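PDB 5EZ7: probable FAD-dependent oxidoreductase PA4991 from Pseudomonas aeruginosa PAO1, which binds one FAD per subunit and probably works as an FAD-dependent oxidoreductase of the DAO family, with a physiological substrate that is still unknown. Local coordinates for residues V257-T262 against S267-G272; E291-L296 against A308-L313. All coordinates share one frame; numbering follows the deposited sequence.

Contact 1: residues V257-T262 against S267-G272; sequences VTTHPT and SVWYLG
Val257-Pro261 and Ser267-Gly272 run antiparallel, their axes 4.5 Å apart at closest and their directions 154° apart, with Thr258-Tyr270 and His260-Val268 as the hydrogen-bonded pairs. Tyr270 N reaches Thr258 O at 2.8 Å in a nearly straight bond, whereas the bond from Val268 N to His260 O is bent to 138° at the hydrogen and its donor stands above the carbonyl plane. On the side of the sheet bearing Val257, Thr259, Trp269 and Leu271, one methyl branch of Val257 lies over the indole: CG1 sits 4.2 Å from the centroid of the five-membered ring, a CH-pi contact made possible because that branch is anti to the backbone N (chi1 -173°). The other branch, CG2, runs alongside Leu271 CD2. Thr259 OG1 meets the indole at its edge, 3.1 Å from Trp269 CD1; that hydroxyl also bonds Leu242 O, and Trp269 NE1 bonds Lys240 O. The two strands form a beta hairpin within the large mixed sheet, whose other side here borders the flavin site: Tyr270 touches FAD, and its OH bonds Lys48 O. There the edge of the Tyr270 ring is turned toward the face of His260 in an offset edge-to-face pair, centroids 5.7 Å apart. The imidazole is held from its own strand as well, since His260 NE2 and Thr258 OG1 share a 2.8 Å hydrogen bond. The same threonine hydroxyl also bonds NE2 of Gln50, an FAD-binding residue. Toward the turn, Thr262 CG2 packs against Val268 CG2 at 3.6 Å.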
# COMPACT_ATOMS: atom_id res chain seq x y z
N VAL A 257 -7.83 0.98 -14.62
CA VAL A 257 -8.54 -0.27 -14.34
C VAL A 257 -7.59 -1.34 -13.83
O VAL A 257 -6.58 -1.62 -14.43
CB VAL A 257 -9.24 -0.85 -15.59
CG1 VAL A 257 -10.10 -2.06 -15.22
CG2 VAL A 257 -10.12 0.19 -16.25
N THR A 258 -7.98 -1.97 -12.73
CA THR A 258 -7.41 -3.26 -12.31
C THR A 258 -8.53 -4.29 -12.12
O THR A 258 -9.66 -3.93 -11.78
CB THR A 258 -6.57 -3.08 -11.04
OG1 THR A 258 -7.31 -2.32 -10.05
CG2 THR A 258 -5.30 -2.31 -11.40
N THR A 259 -8.25 -5.55 -12.42
CA THR A 259 -9.23 -6.65 -12.27
C THR A 259 -8.90 -7.53 -11.06
O THR A 259 -7.77 -7.98 -10.92
CB THR A 259 -9.32 -7.50 -13.54
OG1 THR A 259 -9.65 -6.64 -14.62
CG2 THR A 259 -10.42 -8.63 -13.42
N HIS A 260 -9.91 -7.81 -10.24
CA HIS A 260 -9.76 -8.58 -9.01
C HIS A 260 -10.73 -9.78 -8.94
O HIS A 260 -11.92 -9.59 -8.77
CB HIS A 260 -9.92 -7.63 -7.82
CG HIS A 260 -9.04 -6.41 -7.93
ND1 HIS A 260 -7.77 -6.35 -7.38
CD2 HIS A 260 -9.23 -5.24 -8.57
CE1 HIS A 260 -7.22 -5.18 -7.67
NE2 HIS A 260 -8.08 -4.49 -8.40
N PRO A 261 -10.22 -11.03 -9.07
CA PRO A 261 -11.05 -12.23 -8.89
C PRO A 261 -11.73 -12.30 -7.53
O PRO A 261 -11.17 -11.86 -6.56
CB PRO A 261 -10.03 -13.38 -9.00
CG PRO A 261 -8.91 -12.81 -9.80
CD PRO A 261 -8.81 -11.40 -9.33
N THR A 262 -12.95 -12.82 -7.48
CA THR A 262 -13.64 -12.95 -6.22
C THR A 262 -13.78 -14.40 -5.88
O THR A 262 -13.68 -15.26 -6.75
CB THR A 262 -14.99 -12.22 -6.19
OG1 THR A 262 -15.83 -12.60 -7.30
CG2 THR A 262 -14.75 -10.76 -6.24
N SER A 267 -15.47 -11.55 -11.11
CA SER A 267 -14.38 -10.59 -11.05
C SER A 267 -14.92 -9.27 -10.70
O SER A 267 -16.11 -9.02 -10.84
CB SER A 267 -13.72 -10.40 -12.39
OG SER A 267 -13.38 -11.64 -12.91
N VAL A 268 -14.01 -8.39 -10.31
CA VAL A 268 -14.36 -7.02 -10.06
C VAL A 268 -13.35 -6.15 -10.78
O VAL A 268 -12.15 -6.39 -10.71
CB VAL A 268 -14.35 -6.69 -8.54
CG1 VAL A 268 -14.66 -5.22 -8.29
CG2 VAL A 268 -15.35 -7.56 -7.79
N TRP A 269 -13.87 -5.16 -11.49
CA TRP A 269 -13.06 -4.09 -12.07
C TRP A 269 -13.07 -2.95 -11.09
O TRP A 269 -14.13 -2.42 -10.77
CB TRP A 269 -13.66 -3.57 -13.39
CG TRP A 269 -13.35 -4.34 -14.62
CD1 TRP A 269 -12.38 -5.28 -14.78
CD2 TRP A 269 -13.97 -4.18 -15.90
NE1 TRP A 269 -12.37 -5.74 -16.08
CE2 TRP A 269 -13.34 -5.07 -16.79
CE3 TRP A 269 -15.02 -3.36 -16.39
CZ2 TRP A 269 -13.72 -5.18 -18.15
CZ3 TRP A 269 -15.40 -3.47 -17.74
CH2 TRP A 269 -14.75 -4.37 -18.59
N TYR A 270 -11.89 -2.54 -10.68
CA TYR A 270 -11.67 -1.48 -9.72
C TYR A 270 -11.17 -0.27 -10.49
O TYR A 270 -10.15 -0.36 -11.20
CB TYR A 270 -10.64 -1.99 -8.72
CG TYR A 270 -10.46 -1.21 -7.46
CD1 TYR A 270 -11.49 -0.50 -6.88
CD2 TYR A 270 -9.23 -1.24 -6.79
CE1 TYR A 270 -11.29 0.21 -5.69
CE2 TYR A 270 -9.03 -0.55 -5.61
CZ TYR A 270 -10.07 0.19 -5.06
OH TYR A 270 -9.88 0.89 -3.88
N LEU A 271 -11.88 0.85 -10.37
CA LEU A 271 -11.59 2.03 -11.15
C LEU A 271 -11.06 3.18 -10.33
O LEU A 271 -11.80 3.76 -9.53
CB LEU A 271 -12.85 2.52 -11.88
CG LEU A 271 -13.78 1.56 -12.62
CD1 LEU A 271 -14.89 2.37 -13.28
CD2 LEU A 271 -13.09 0.72 -13.68
N GLY A 272 -9.81 3.55 -10.60
CA GLY A 272 -9.20 4.80 -10.11
C GLY A 272 -8.89 5.75 -11.24
O GLY A 272 -9.60 5.75 -12.27

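Contact 2: residues E291-L296 against A308-L313; sequences EARREL and AQWATL
Arg293 lays its side chain across one face of the Trp310 indole, touching it with both its aliphatic stem and its charged end. Near the stem, CG stands over the face of the six-membered ring, 4.0 Å from its centroid, which defines a CH-pi contact. Farther along, CZ lies 3.8 Å from the centroid of the five-membered ring, but 35° off the normal, so the cation-pi interaction is off-centre. The guanidinium is not stacked flat on the indole: the two planes are 48° apart. Its reach follows from the torsions: chi2 and chi3 are both near anti, so the chain runs out straight to NE and carries the guanidinium from the six-membered ring to the pyrrole end, while chi4 of -90° turns it out of line with the chain. Arg293 NH1 and Trp310 NE1 are 3.1 Å apart, yet both are donors and no hydrogen bond joins them; the indole nitrogen instead lies over a face of the guanidinium. Smaller groups of the helix meet the benzo end of the indole: Ala292 CB approaches Trp310 CZ3 at 4.0 Å, and Leu296 CD1 comes within 4.2 Å of Trp310 CH2, the two side chains pointing past one another from opposing directions. The indole fills most of the gap between the segments, whose axes come no closer than 11.0 Å. Helix 285-299 packs across this end of the large sheet, with Ile289 also touching Trp310, while Ala292 and Leu296 continue onto Leu271 of strand 267-272. Strand 309-320 forms the sheet edge within the chain, joined by backbone hydrogen bonds to strand 224-236, whose Val234 packs against Trp310.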
# COMPACT_ATOMS: atom_id res chain seq x y z
N GLU A 291 -21.49 8.08 -13.83
CA GLU A 291 -20.30 8.54 -14.57
C GLU A 291 -19.42 7.35 -15.03
O GLU A 291 -18.99 7.24 -16.20
CB GLU A 291 -19.49 9.50 -13.69
CG GLU A 291 -18.24 10.09 -14.32
CD GLU A 291 -18.53 10.98 -15.54
OE1 GLU A 291 -19.58 11.65 -15.59
OE2 GLU A 291 -17.71 11.00 -16.47
N ALA A 292 -19.18 6.45 -14.11
CA ALA A 292 -18.51 5.20 -14.42
C ALA A 292 -19.21 4.40 -15.52
O ALA A 292 -18.51 3.86 -16.37
CB ALA A 292 -18.38 4.34 -13.17
N ARG A 293 -20.55 4.33 -15.53
CA ARG A 293 -21.25 3.56 -16.62
C ARG A 293 -21.08 4.19 -17.97
O ARG A 293 -20.90 3.48 -18.93
CB ARG A 293 -22.76 3.47 -16.46
CG ARG A 293 -23.26 2.63 -15.33
CD ARG A 293 -24.78 2.65 -15.38
NE ARG A 293 -25.33 2.08 -14.16
CZ ARG A 293 -25.63 0.79 -13.98
NH1 ARG A 293 -25.45 -0.11 -14.97
NH2 ARG A 293 -26.13 0.39 -12.79
N ARG A 294 -21.21 5.51 -18.04
CA ARG A 294 -20.96 6.21 -19.27
C ARG A 294 -19.57 5.89 -19.80
O ARG A 294 -19.40 5.54 -20.96
CB ARG A 294 -21.15 7.73 -19.12
CG ARG A 294 -22.62 8.17 -19.13
CD ARG A 294 -22.73 9.70 -19.24
NE ARG A 294 -22.13 10.39 -18.09
CZ ARG A 294 -22.74 10.59 -16.92
NH1 ARG A 294 -22.09 11.20 -15.91
NH2 ARG A 294 -24.00 10.16 -16.73
N GLU A 295 -18.57 5.98 -18.93
CA GLU A 295 -17.20 5.86 -19.39
C GLU A 295 -16.82 4.43 -19.84
O GLU A 295 -16.15 4.25 -20.86
CB GLU A 295 -16.26 6.46 -18.36
CG GLU A 295 -16.34 7.98 -18.34
CD GLU A 295 -15.32 8.63 -19.26
OE1 GLU A 295 -14.12 8.70 -18.85
OE2 GLU A 295 -15.73 9.04 -20.40
N LEU A 296 -17.30 3.41 -19.13
CA LEU A 296 -17.13 2.04 -19.61
C LEU A 296 -17.89 1.69 -20.90
O LEU A 296 -17.36 0.97 -21.72
CB LEU A 296 -17.44 1.03 -18.52
CG LEU A 296 -16.41 1.12 -17.39
CD1 LEU A 296 -16.88 0.28 -16.20
CD2 LEU A 296 -15.01 0.72 -17.86
N ALA A 308 -24.38 -6.28 -13.92
CA ALA A 308 -23.29 -6.00 -13.03
C ALA A 308 -23.81 -5.42 -11.74
O ALA A 308 -24.85 -4.76 -11.71
CB ALA A 308 -22.33 -5.04 -13.66
N GLN A 309 -23.09 -5.66 -10.66
CA GLN A 309 -23.32 -4.89 -9.44
C GLN A 309 -22.27 -3.79 -9.35
O GLN A 309 -21.15 -3.98 -9.83
CB GLN A 309 -23.21 -5.76 -8.21
CG GLN A 309 -24.23 -6.89 -8.13
CD GLN A 309 -23.82 -7.78 -6.99
OE1 GLN A 309 -23.04 -8.70 -7.18
NE2 GLN A 309 -24.20 -7.40 -5.78
N TRP A 310 -22.65 -2.68 -8.71
CA TRP A 310 -21.89 -1.45 -8.66
C TRP A 310 -21.83 -0.94 -7.24
O TRP A 310 -22.83 -0.89 -6.53
CB TRP A 310 -22.58 -0.36 -9.47
CG TRP A 310 -22.73 -0.67 -10.89
CD1 TRP A 310 -23.75 -1.39 -11.48
CD2 TRP A 310 -21.86 -0.26 -11.96
NE1 TRP A 310 -23.56 -1.44 -12.84
CE2 TRP A 310 -22.40 -0.77 -13.15
CE3 TRP A 310 -20.67 0.48 -12.02
CZ2 TRP A 310 -21.80 -0.58 -14.38
CZ3 TRP A 310 -20.07 0.68 -13.24
CH2 TRP A 310 -20.63 0.15 -14.41
N ALA A 311 -20.64 -0.52 -6.83
CA ALA A 311 -20.45 0.13 -5.54
C ALA A 311 -19.34 1.17 -5.66
O ALA A 311 -18.61 1.20 -6.64
CB ALA A 311 -20.08 -0.92 -4.50
N THR A 312 -19.20 2.04 -4.67
CA THR A 312 -18.08 2.95 -4.63
C THR A 312 -17.43 2.90 -3.27
O THR A 312 -17.98 2.34 -2.31
CB THR A 312 -18.47 4.37 -4.98
OG1 THR A 312 -19.03 5.00 -3.82
CG2 THR A 312 -19.44 4.39 -6.17
N LEU A 313 -16.23 3.47 -3.21
CA LEU A 313 -15.45 3.47 -2.01
C LEU A 313 -14.74 4.81 -1.84
O LEU A 313 -14.02 5.25 -2.75
CB LEU A 313 -14.44 2.37 -2.16
CG LEU A 313 -13.42 2.22 -1.03
CD1 LEU A 313 -14.12 1.67 0.21
CD2 LEU A 313 -12.34 1.29 -1.50

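In the fold
Following the chain, contact 1 closes first: strand 255-261 turns back through residues 262-266 into strand 267-272. Contact 2 opens afterwards, as helix 285-299 leads through residues 300-308 to strand 309-320. The two are therefore in series, neither nested nor crossed, yet their centres are 11 Å apart and both reach the same mixed sheet. Strand 224-236 lies between strands 267-272 and 309-320 in the sheet order. Direct packing links the contacts on both sides of the sheet: Trp269 CE3 is 4.1 Å from Leu296 CD1 beneath the helix, while Tyr270 OH lies 3.5 Å from Leu313 CD2 on the side facing FAD.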